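PDB 5NTD: leucyl aminopeptidase, which probably removes N-terminal amino acids, leucine among them, from peptides as a hexameric, metal-dependent aminopeptidase of the M17 family. Local coordinates for residues 397-402 against 492-497; 404-409 against 496-501; 413-418 against 437-442. One frame throughout, in Å; residues are numbered along the deposited sequence.

Interaction 1 of 3, residues 397-402 against 492-497; sequences IDMATL and IHVDLA. With BES (2-(3-amino-2-hydroxy-4-phenyl-butyrylamino)-4-methyl-pentanoic acid), chain B.
Ile-397 and Ile-492 lie side by side and point the same way, opening a parallel strand pair in the mixed sheet of the M17 catalytic domain. Both side chains lean on helix 511-519. Asp-398 gives its N to Ile-492 O and takes Val-494 N on its own O, at 2.8 Å. Its side chain lies on the other face of the sheet. There the carboxylate sits between the backbone N and the carbonyl carbon (chi1 81°), which brings OD1 to His-493. ND1 of His-493 donates to OD1 of Asp-398 at 2.6 Å, within the imidazole plane and on the syn lone pair. OD2 of Asp-398 also binds His-491 NE2, so the carboxylate is gripped from two rings. Met-399 returns to the isoleucine face. Its CG lies 4.1 Å from Val-494 CB, and its CE reaches CD2 of Leu-496. Ala-400 continues the ladder with its N on Val-494 O, and its O accepts Leu-496 N. Thr-401 is the centre of an inverse gamma turn. Its OG1 is hydrogen-bonded to OD1 of Asp-312, a manganese ligand, and its CG2 rests 3.6 Å from Leu-496 CD1. Its O lies 3.2 Å from the amine N2 of the bound bestatin, so the turn after the strand borders the inhibitor. Leu-402 crosses His-493 at about a right angle, with CD2 3.5 Å from CE1 of the imidazole. The N of Leu-402 donates to OD1 of Asp-495 at 3.1 Å, meeting that oxygen 48° above the carboxylate plane; OD2 of Asp-495 is taken by Thr-403 OG1.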
loop_
_atom_site.group_PDB
_atom_site.type_symbol
_atom_site.label_atom_id
_atom_site.label_comp_id
_atom_site.label_asym_id
_atom_site.label_seq_id
_atom_site.Cartn_x
_atom_site.Cartn_y
_atom_site.Cartn_z
ATOM N N ILE G 397 1.204 -39.039 -4.195
ATOM C CA ILE G 397 2.121 -37.986 -3.785
ATOM C C ILE G 397 1.958 -36.837 -4.738
ATOM O O ILE G 397 2.189 -36.982 -5.951
ATOM C CB ILE G 397 3.592 -38.410 -3.811
ATOM C CG1 ILE G 397 3.820 -39.641 -2.948
ATOM C CG2 ILE G 397 4.496 -37.273 -3.328
ATOM C CD1 ILE G 397 5.212 -40.225 -3.096
ATOM N N ASP G 398 1.532 -35.702 -4.215
ATOM C CA ASP G 398 1.526 -34.497 -5.054
ATOM C C ASP G 398 2.630 -33.565 -4.551
ATOM O O ASP G 398 2.877 -33.473 -3.352
ATOM C CB ASP G 398 0.152 -33.835 -5.124
ATOM C CG ASP G 398 -0.152 -32.969 -3.918
ATOM O OD1 ASP G 398 0.459 -31.890 -3.817
ATOM O OD2 ASP G 398 -0.941 -33.423 -3.070
ATOM N N MET G 399 3.298 -32.939 -5.493
ATOM C CA MET G 399 4.381 -32.013 -5.202
ATOM C C MET G 399 4.119 -30.710 -5.927
ATOM O O MET G 399 3.813 -30.707 -7.104
ATOM C CB MET G 399 5.751 -32.555 -5.619
ATOM C CG MET G 399 6.081 -33.905 -4.983
ATOM S SD MET G 399 7.721 -34.500 -5.394
ATOM C CE MET G 399 8.611 -34.107 -3.922
ATOM N N ALA G 400 4.255 -29.611 -5.196
ATOM C CA ALA G 400 3.839 -28.293 -5.712
ATOM C C ALA G 400 4.490 -27.147 -4.999
ATOM O O ALA G 400 4.648 -27.152 -3.791
ATOM C CB ALA G 400 2.346 -28.170 -5.608
ATOM N N THR G 401 4.859 -26.162 -5.782
ATOM C CA THR G 401 5.321 -24.855 -5.251
ATOM C C THR G 401 4.091 -24.015 -4.896
ATOM O O THR G 401 3.710 -23.098 -5.606
ATOM C CB THR G 401 6.189 -24.124 -6.272
ATOM O OG1 THR G 401 5.533 -24.154 -7.550
ATOM C CG2 THR G 401 7.520 -24.815 -6.393
ATOM N N LEU G 402 3.429 -24.397 -3.838
ATOM C CA LEU G 402 2.017 -24.074 -3.707
ATOM C C LEU G 402 1.679 -22.773 -2.944
ATOM O O LEU G 402 0.756 -22.086 -3.347
ATOM C CB LEU G 402 1.212 -25.251 -3.123
ATOM C CG LEU G 402 -0.300 -25.199 -3.384
ATOM C CD1 LEU G 402 -0.624 -25.144 -4.874
ATOM C CD2 LEU G 402 -0.982 -26.386 -2.751
ATOM N N ILE G 492 0.086 -37.942 0.308
ATOM C CA ILE G 492 1.162 -37.091 0.753
ATOM C C ILE G 492 1.221 -35.837 -0.120
ATOM O O ILE G 492 1.534 -35.918 -1.296
ATOM C CB ILE G 492 2.531 -37.773 0.660
ATOM C CG1 ILE G 492 2.543 -39.081 1.479
ATOM C CG2 ILE G 492 3.624 -36.833 1.185
ATOM C CD1 ILE G 492 3.753 -39.956 1.225
ATOM N N HIS G 493 0.901 -34.698 0.487
ATOM C CA HIS G 493 0.991 -33.418 -0.186
ATOM C C HIS G 493 2.280 -32.733 0.240
ATOM O O HIS G 493 2.512 -32.510 1.411
ATOM C CB HIS G 493 -0.220 -32.553 0.127
ATOM C CG HIS G 493 -0.043 -31.112 -0.258
ATOM N ND1 HIS G 493 0.176 -30.707 -1.555
ATOM C CD2 HIS G 493 0.007 -29.991 0.494
ATOM C CE1 HIS G 493 0.345 -29.403 -1.589
ATOM N NE2 HIS G 493 0.228 -28.942 -0.358
ATOM N N VAL G 494 3.108 -32.443 -0.728
ATOM C CA VAL G 494 4.424 -31.813 -0.518
ATOM C C VAL G 494 4.432 -30.379 -1.082
ATOM O O VAL G 494 4.359 -30.163 -2.285
ATOM C CB VAL G 494 5.570 -32.588 -1.181
ATOM C CG1 VAL G 494 6.924 -32.024 -0.779
ATOM C CG2 VAL G 494 5.500 -34.044 -0.805
ATOM N N ASP G 495 4.478 -29.416 -0.177
ATOM C CA ASP G 495 4.517 -28.002 -0.546
ATOM C C ASP G 495 5.978 -27.621 -0.517
ATOM O O ASP G 495 6.594 -27.516 0.543
ATOM C CB ASP G 495 3.697 -27.136 0.411
ATOM C CG ASP G 495 3.461 -25.719 -0.131
ATOM O OD1 ASP G 495 4.266 -25.247 -0.961
ATOM O OD2 ASP G 495 2.477 -25.076 0.303
ATOM N N LEU G 496 6.536 -27.433 -1.685
ATOM C CA LEU G 496 7.983 -27.123 -1.820
ATOM C C LEU G 496 8.266 -25.776 -2.508
ATOM O O LEU G 496 9.239 -25.598 -3.221
ATOM C CB LEU G 496 8.734 -28.259 -2.522
ATOM C CG LEU G 496 8.029 -28.997 -3.656
ATOM C CD1 LEU G 496 7.715 -28.084 -4.820
ATOM C CD2 LEU G 496 8.919 -30.130 -4.127
ATOM N N ALA G 497 7.403 -24.829 -2.203
ATOM C CA ALA G 497 7.495 -23.459 -2.760
ATOM C C ALA G 497 8.902 -22.895 -2.694
ATOM O O ALA G 497 9.434 -22.398 -3.662
ATOM C CB ALA G 497 6.500 -22.522 -2.078
HETATM N N2 BES B . 2.899 -20.330 -7.074
HETATM C C1 BES B . 2.411 -19.527 -5.954
HETATM C C6 BES B . 3.072 -19.892 -4.601
HETATM C C7 BES B . 4.419 -19.296 -4.299
HETATM C C8 BES B . 5.582 -19.892 -4.765
HETATM C C12 BES B . 4.530 -18.167 -3.498
HETATM C C9 BES B . 6.829 -19.346 -4.475
HETATM C C11 BES B . 5.786 -17.611 -3.207
HETATM C C10 BES B . 6.937 -18.194 -3.700
HETATM C C2 BES B . 0.880 -19.722 -5.916
HETATM O O2 BES B . 0.277 -19.994 -7.219
HETATM C C3 BES B . 0.269 -18.451 -5.403
HETATM O O3 BES B . 0.015 -17.612 -6.299
HETATM N N1 BES B . 0.051 -18.447 -4.078
HETATM C C4 BES B . -0.525 -17.368 -3.331
HETATM C C13 BES B . -2.038 -17.509 -3.206
HETATM C C14 BES B . -2.766 -16.238 -2.769
HETATM C C15 BES B . -2.377 -14.938 -3.462
HETATM C C16 BES B . -4.248 -16.407 -2.996
HETATM C C5 BES B . 0.024 -17.327 -1.946
HETATM O O1 BES B . 0.280 -16.220 -1.471
HETATM O O4 BES B . 0.195 -18.374 -1.316
#

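Interaction 2 of 3, residues 404-409 against 496-501; sequences GAQGIA and LAYPVF. With BES (2-(3-amino-2-hydroxy-4-phenyl-butyrylamino)-4-methyl-pentanoic acid), chain B.
The bestatin pocket is bordered here by helix 404-410 and the loop that follows strand 490-495. Gln-406 reaches across to that loop. Its CG is anti to the backbone N (chi1 -179°) and the chain bends at chi2, which turns the amide toward the loop. OE1 of Gln-406 accepts Tyr-498 N at 2.9 Å, nearly straight on its C=O. The same OE1 lies in the plane of the Tyr-498 ring, at its edge, and 3.4 Å from Pro-499 CD. NE2 of Gln-406 is held by Thr-410 OG1 and Gly-411 O, so both ends of the amide are fixed. Gly-407 packs closely on the tyrosine, with its CA 3.4 Å from Tyr-498 CD1. A water joins the two segments, 2.7 Å from Gly-404 O, to which it donates, and 2.7 Å from Tyr-498 OH. The inhibitor touches both segments. Gly-404 N donates to its carboxylate O4 at 3.1 Å, while Ala-497 CB and Tyr-498 OH approach its phenyl ring. Helix 404-410 also packs against a second subunit. The backbone N of Gly-404 and the side chains of Ala-497 and Tyr-498 thus border the inhibitor, consistent with a part of the substrate site of an M17 aminopeptidase.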
loop_
_atom_site.group_PDB
_atom_site.type_symbol
_atom_site.label_atom_id
_atom_site.label_comp_id
_atom_site.label_asym_id
_atom_site.label_seq_id
_atom_site.Cartn_x
_atom_site.Cartn_y
_atom_site.Cartn_z
ATOM N N GLY G 404 2.997 -19.287 -0.406
ATOM C CA GLY G 404 3.908 -18.435 0.355
ATOM C C GLY G 404 3.913 -18.788 1.852
ATOM O O GLY G 404 4.936 -18.720 2.527
ATOM N N ALA G 405 2.782 -19.234 2.349
ATOM C CA ALA G 405 2.672 -19.743 3.725
ATOM C C ALA G 405 3.710 -20.835 4.064
ATOM O O ALA G 405 4.173 -20.931 5.185
ATOM C CB ALA G 405 1.257 -20.287 3.987
ATOM N N GLN G 406 4.062 -21.650 3.073
ATOM C CA GLN G 406 5.019 -22.728 3.285
ATOM C C GLN G 406 6.334 -22.189 3.817
ATOM O O GLN G 406 6.901 -22.707 4.768
ATOM C CB GLN G 406 5.249 -23.505 1.998
ATOM C CG GLN G 406 6.224 -24.656 2.141
ATOM C CD GLN G 406 7.654 -24.261 1.883
ATOM O OE1 GLN G 406 8.002 -23.786 0.800
ATOM N NE2 GLN G 406 8.484 -24.366 2.912
ATOM N N GLY G 407 6.822 -21.125 3.198
ATOM C CA GLY G 407 8.071 -20.503 3.640
ATOM C C GLY G 407 7.968 -20.005 5.082
ATOM O O GLY G 407 8.864 -20.155 5.893
ATOM N N ILE G 408 6.866 -19.364 5.358
ATOM C CA ILE G 408 6.601 -18.814 6.696
ATOM C C ILE G 408 6.537 -19.913 7.738
ATOM O O ILE G 408 7.053 -19.781 8.839
ATOM C CB ILE G 408 5.292 -17.980 6.691
ATOM C CG1 ILE G 408 5.524 -16.683 5.871
ATOM C CG2 ILE G 408 4.852 -17.643 8.101
ATOM C CD1 ILE G 408 4.262 -15.941 5.530
ATOM N N ALA G 409 5.919 -21.000 7.352
ATOM C CA ALA G 409 5.696 -22.123 8.270
ATOM C C ALA G 409 6.938 -23.000 8.494
ATOM O O ALA G 409 7.365 -23.202 9.628
ATOM C CB ALA G 409 4.524 -22.979 7.794
ATOM N N LEU G 496 6.536 -27.433 -1.685
ATOM C CA LEU G 496 7.983 -27.123 -1.820
ATOM C C LEU G 496 8.266 -25.776 -2.508
ATOM O O LEU G 496 9.239 -25.598 -3.221
ATOM C CB LEU G 496 8.734 -28.259 -2.522
ATOM C CG LEU G 496 8.029 -28.997 -3.656
ATOM C CD1 LEU G 496 7.715 -28.084 -4.820
ATOM C CD2 LEU G 496 8.919 -30.130 -4.127
ATOM N N ALA G 497 7.403 -24.829 -2.203
ATOM C CA ALA G 497 7.495 -23.459 -2.760
ATOM C C ALA G 497 8.902 -22.895 -2.694
ATOM O O ALA G 497 9.434 -22.398 -3.662
ATOM C CB ALA G 497 6.500 -22.522 -2.078
ATOM N N TYR G 498 9.497 -22.976 -1.529
ATOM C CA TYR G 498 10.837 -22.394 -1.288
ATOM C C TYR G 498 12.057 -23.333 -1.442
ATOM O O TYR G 498 13.087 -22.904 -1.935
ATOM C CB TYR G 498 10.880 -21.664 0.054
ATOM C CG TYR G 498 10.078 -20.386 0.039
ATOM C CD1 TYR G 498 8.718 -20.401 0.296
ATOM C CD2 TYR G 498 10.685 -19.169 -0.263
ATOM C CE1 TYR G 498 7.977 -19.241 0.267
ATOM C CE2 TYR G 498 9.957 -18.004 -0.285
ATOM C CZ TYR G 498 8.600 -18.049 -0.021
ATOM O OH TYR G 498 7.864 -16.885 -0.065
ATOM N N PRO G 499 11.931 -24.604 -1.065
ATOM C CA PRO G 499 13.097 -25.447 -1.189
ATOM C C PRO G 499 13.612 -25.700 -2.612
ATOM O O PRO G 499 14.728 -26.162 -2.787
ATOM C CB PRO G 499 12.626 -26.751 -0.545
ATOM C CG PRO G 499 11.667 -26.304 0.510
ATOM C CD PRO G 499 10.938 -25.179 -0.149
ATOM N N VAL G 500 12.768 -25.433 -3.606
ATOM C CA VAL G 500 13.163 -25.608 -5.011
ATOM C C VAL G 500 14.158 -24.583 -5.534
ATOM O O VAL G 500 14.631 -24.695 -6.654
ATOM C CB VAL G 500 11.981 -25.679 -5.980
ATOM C CG1 VAL G 500 11.110 -26.861 -5.628
ATOM C CG2 VAL G 500 11.194 -24.378 -6.026
ATOM N N PHE G 501 14.455 -23.571 -4.748
ATOM C CA PHE G 501 15.384 -22.515 -5.197
ATOM C C PHE G 501 16.163 -21.877 -4.045
ATOM O O PHE G 501 15.789 -21.955 -2.908
ATOM C CB PHE G 501 14.664 -21.434 -6.032
ATOM C CG PHE G 501 13.883 -20.424 -5.214
ATOM C CD1 PHE G 501 12.608 -20.697 -4.774
ATOM C CD2 PHE G 501 14.455 -19.196 -4.873
ATOM C CE1 PHE G 501 11.912 -19.796 -3.986
ATOM C CE2 PHE G 501 13.758 -18.285 -4.091
ATOM C CZ PHE G 501 12.477 -18.582 -3.659
HETATM N N2 BES B . 2.899 -20.330 -7.074
HETATM C C1 BES B . 2.411 -19.527 -5.954
HETATM C C6 BES B . 3.072 -19.892 -4.601
HETATM C C7 BES B . 4.419 -19.296 -4.299
HETATM C C8 BES B . 5.582 -19.892 -4.765
HETATM C C12 BES B . 4.530 -18.167 -3.498
HETATM C C9 BES B . 6.829 -19.346 -4.475
HETATM C C11 BES B . 5.786 -17.611 -3.207
HETATM C C10 BES B . 6.937 -18.194 -3.700
HETATM C C2 BES B . 0.880 -19.722 -5.916
HETATM O O2 BES B . 0.277 -19.994 -7.219
HETATM C C3 BES B . 0.269 -18.451 -5.403
HETATM O O3 BES B . 0.015 -17.612 -6.299
HETATM N N1 BES B . 0.051 -18.447 -4.078
HETATM C C4 BES B . -0.525 -17.368 -3.331
HETATM C C13 BES B . -2.038 -17.509 -3.206
HETATM C C14 BES B . -2.766 -16.238 -2.769
HETATM C C15 BES B . -2.377 -14.938 -3.462
HETATM C C16 BES B . -4.248 -16.407 -2.996
HETATM C C5 BES B . 0.024 -17.327 -1.946
HETATM O O1 BES B . 0.280 -16.220 -1.471
HETATM O O4 BES B . 0.195 -18.374 -1.316
HETATM O O HOH W 1 6.365 -16.505 2.095
#

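Interaction 3 of 3, residues 413-418 against 437-442; sequences HHAGLY and ETCFPV
His-414 has its CG anti to the carbonyl carbon (chi1 -70°), and Thr-438 holds OG1 between its backbone N and carbonyl carbon (chi1 46°). Together these torsions set the hydroxyl over the centre of the imidazole, 3.5 Å above its plane. The contact is the strand pairing of a beta-alpha-beta unit, in which helix 422-435 links parallel strands 415-419 and 439-441. OG1 of Thr-438 donates to His-413 O at 2.8 Å, from above the carbonyl plane. NE2 of His-414 is hydrogen-bonded to Asn-114 O, while its CD2 edge meets Cys-439 O. Four backbone bonds then join the strands. Ala-415 N donates to Thr-438 O, and Phe-440 N to Ala-415 O. Leu-417 N donates to Phe-440 O at 2.9 Å, and Leu-417 O takes Val-442 N in a nearly straight bond (171°). Ala-415, Leu-417 and Cys-439 share one face of the sheet. Leu-417 also packs there on Met-428 and Leu-429 of the connecting helix. On the opposite face Phe-440 leads away from strand 415-419 and touches Val-442 of a second subunit. Farther along, CB of Tyr-418 lies 4.0 Å from CG2 of Val-442. On the shared face, CG of Leu-417 sits 3.7 Å from CB of Cys-439, and SG of Cys-439 lies 4.0 Å from CB of Ala-415.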
loop_
_atom_site.group_PDB
_atom_site.type_symbol
_atom_site.label_atom_id
_atom_site.label_comp_id
_atom_site.label_asym_id
_atom_site.label_seq_id
_atom_site.Cartn_x
_atom_site.Cartn_y
_atom_site.Cartn_z
ATOM N N HIS G 413 14.345 -24.509 3.608
ATOM C CA HIS G 413 15.026 -25.803 3.436
ATOM C C HIS G 413 14.177 -27.012 3.654
ATOM O O HIS G 413 14.590 -28.110 3.347
ATOM C CB HIS G 413 16.265 -25.903 4.324
ATOM C CG HIS G 413 17.169 -24.730 4.186
ATOM N ND1 HIS G 413 16.996 -23.579 4.921
ATOM C CD2 HIS G 413 18.208 -24.496 3.355
ATOM C CE1 HIS G 413 17.908 -22.694 4.567
ATOM N NE2 HIS G 413 18.653 -23.226 3.619
ATOM N N HIS G 414 13.017 -26.808 4.222
ATOM C CA HIS G 414 12.122 -27.909 4.548
ATOM C C HIS G 414 10.788 -27.759 3.830
ATOM O O HIS G 414 10.038 -26.823 4.112
ATOM C CB HIS G 414 11.836 -27.968 6.043
ATOM C CG HIS G 414 13.006 -28.388 6.870
ATOM N ND1 HIS G 414 14.051 -27.543 7.168
ATOM C CD2 HIS G 414 13.287 -29.562 7.465
ATOM C CE1 HIS G 414 14.923 -28.184 7.908
ATOM N NE2 HIS G 414 14.489 -29.411 8.095
ATOM N N ALA G 415 10.501 -28.694 2.938
ATOM C CA ALA G 415 9.209 -28.751 2.295
ATOM C C ALA G 415 8.158 -29.130 3.326
ATOM O O ALA G 415 8.387 -29.947 4.216
ATOM C CB ALA G 415 9.209 -29.759 1.172
ATOM N N GLY G 416 6.993 -28.544 3.195
ATOM C CA GLY G 416 5.893 -28.828 4.123
ATOM C C GLY G 416 5.125 -30.073 3.693
ATOM O O GLY G 416 4.787 -30.213 2.531
ATOM N N LEU G 417 4.823 -30.921 4.653
ATOM C CA LEU G 417 4.018 -32.118 4.412
ATOM C C LEU G 417 2.626 -32.075 5.042
ATOM O O LEU G 417 2.484 -31.955 6.250
ATOM C CB LEU G 417 4.730 -33.369 4.932
ATOM C CG LEU G 417 6.134 -33.647 4.402
ATOM C CD1 LEU G 417 6.647 -34.958 4.991
ATOM C CD2 LEU G 417 6.159 -33.695 2.886
ATOM N N TYR G 418 1.618 -32.262 4.201
ATOM C CA TYR G 418 0.237 -32.434 4.653
ATOM C C TYR G 418 -0.163 -33.858 4.261
ATOM O O TYR G 418 -0.285 -34.160 3.068
ATOM C CB TYR G 418 -0.667 -31.394 3.976
ATOM C CG TYR G 418 -2.136 -31.493 4.285
ATOM C CD1 TYR G 418 -2.671 -30.860 5.427
ATOM C CD2 TYR G 418 -3.017 -32.154 3.421
ATOM C CE1 TYR G 418 -4.027 -30.941 5.714
ATOM C CE2 TYR G 418 -4.377 -32.246 3.713
ATOM C CZ TYR G 418 -4.874 -31.627 4.842
ATOM O OH TYR G 418 -6.225 -31.692 5.130
ATOM N N GLU G 437 17.089 -33.843 1.298
ATOM C CA GLU G 437 15.983 -33.007 0.756
ATOM C C GLU G 437 14.867 -32.966 1.785
ATOM O O GLU G 437 13.847 -33.656 1.699
ATOM C CB GLU G 437 15.573 -33.487 -0.620
ATOM C CG GLU G 437 16.737 -33.280 -1.593
ATOM C CD GLU G 437 16.493 -33.671 -3.028
ATOM O OE1 GLU G 437 15.403 -34.163 -3.337
ATOM O OE2 GLU G 437 17.425 -33.466 -3.854
ATOM N N THR G 438 15.142 -32.199 2.828
ATOM C CA THR G 438 14.414 -32.289 4.103
ATOM C C THR G 438 12.985 -31.740 4.020
ATOM O O THR G 438 12.711 -30.867 3.241
ATOM C CB THR G 438 15.134 -31.550 5.235
ATOM O OG1 THR G 438 15.540 -30.271 4.766
ATOM C CG2 THR G 438 16.356 -32.315 5.676
ATOM N N CYS G 439 12.116 -32.325 4.827
ATOM C CA CYS G 439 10.727 -31.959 4.971
ATOM C C CYS G 439 10.361 -31.718 6.429
ATOM O O CYS G 439 11.095 -32.074 7.341
ATOM C CB CYS G 439 9.784 -33.040 4.382
ATOM S SG CYS G 439 10.118 -33.406 2.660
ATOM N N PHE G 440 9.175 -31.155 6.624
ATOM C CA PHE G 440 8.597 -31.004 7.970
ATOM C C PHE G 440 7.082 -30.970 7.875
ATOM O O PHE G 440 6.533 -30.422 6.923
ATOM C CB PHE G 440 9.131 -29.744 8.642
ATOM C CG PHE G 440 8.849 -29.708 10.105
ATOM C CD1 PHE G 440 9.622 -30.494 10.992
ATOM C CD2 PHE G 440 7.760 -29.030 10.597
ATOM C CE1 PHE G 440 9.338 -30.515 12.343
ATOM C CE2 PHE G 440 7.458 -29.067 11.944
ATOM C CZ PHE G 440 8.246 -29.794 12.826
ATOM N N PRO G 441 6.377 -31.611 8.825
ATOM C CA PRO G 441 4.924 -31.640 8.702
ATOM C C PRO G 441 4.236 -30.336 9.004
ATOM O O PRO G 441 4.710 -29.528 9.824
ATOM C CB PRO G 441 4.478 -32.661 9.740
ATOM C CG PRO G 441 5.671 -33.051 10.500
ATOM C CD PRO G 441 6.849 -32.285 10.033
ATOM N N VAL G 442 3.116 -30.138 8.310
ATOM C CA VAL G 442 2.165 -29.105 8.679
ATOM C C VAL G 442 0.894 -29.750 9.189
ATOM O O VAL G 442 0.622 -30.902 8.912
ATOM C CB VAL G 442 1.862 -28.099 7.580
ATOM C CG1 VAL G 442 3.121 -27.349 7.190
ATOM C CG2 VAL G 442 1.247 -28.769 6.368
#

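How the interactions relate
All three contacts are buried in the catalytic domain. Interactions 1 and 3 are parallel strand pairs of one sheet. Strand 490-495 runs antiparallel beside 415-419, with probable hydrogen bonds from Asp-495 N to Gly-416 O and from His-493 N to Tyr-418 O. Interaction 2 shares Leu-496 and Ala-497 with interaction 1 and carries the same chain ends onward into helix and loop. Interactions 1 and 2 both touch bestatin. Interaction 3 is farther from it, and like interaction 2 it meets a second subunit. Their chemistry differs: buried carboxylates and a strand ladder in 1, one amide and a water in 2, and, in 3, a strand ladder with a hydroxyl over an imidazole and apolar packing.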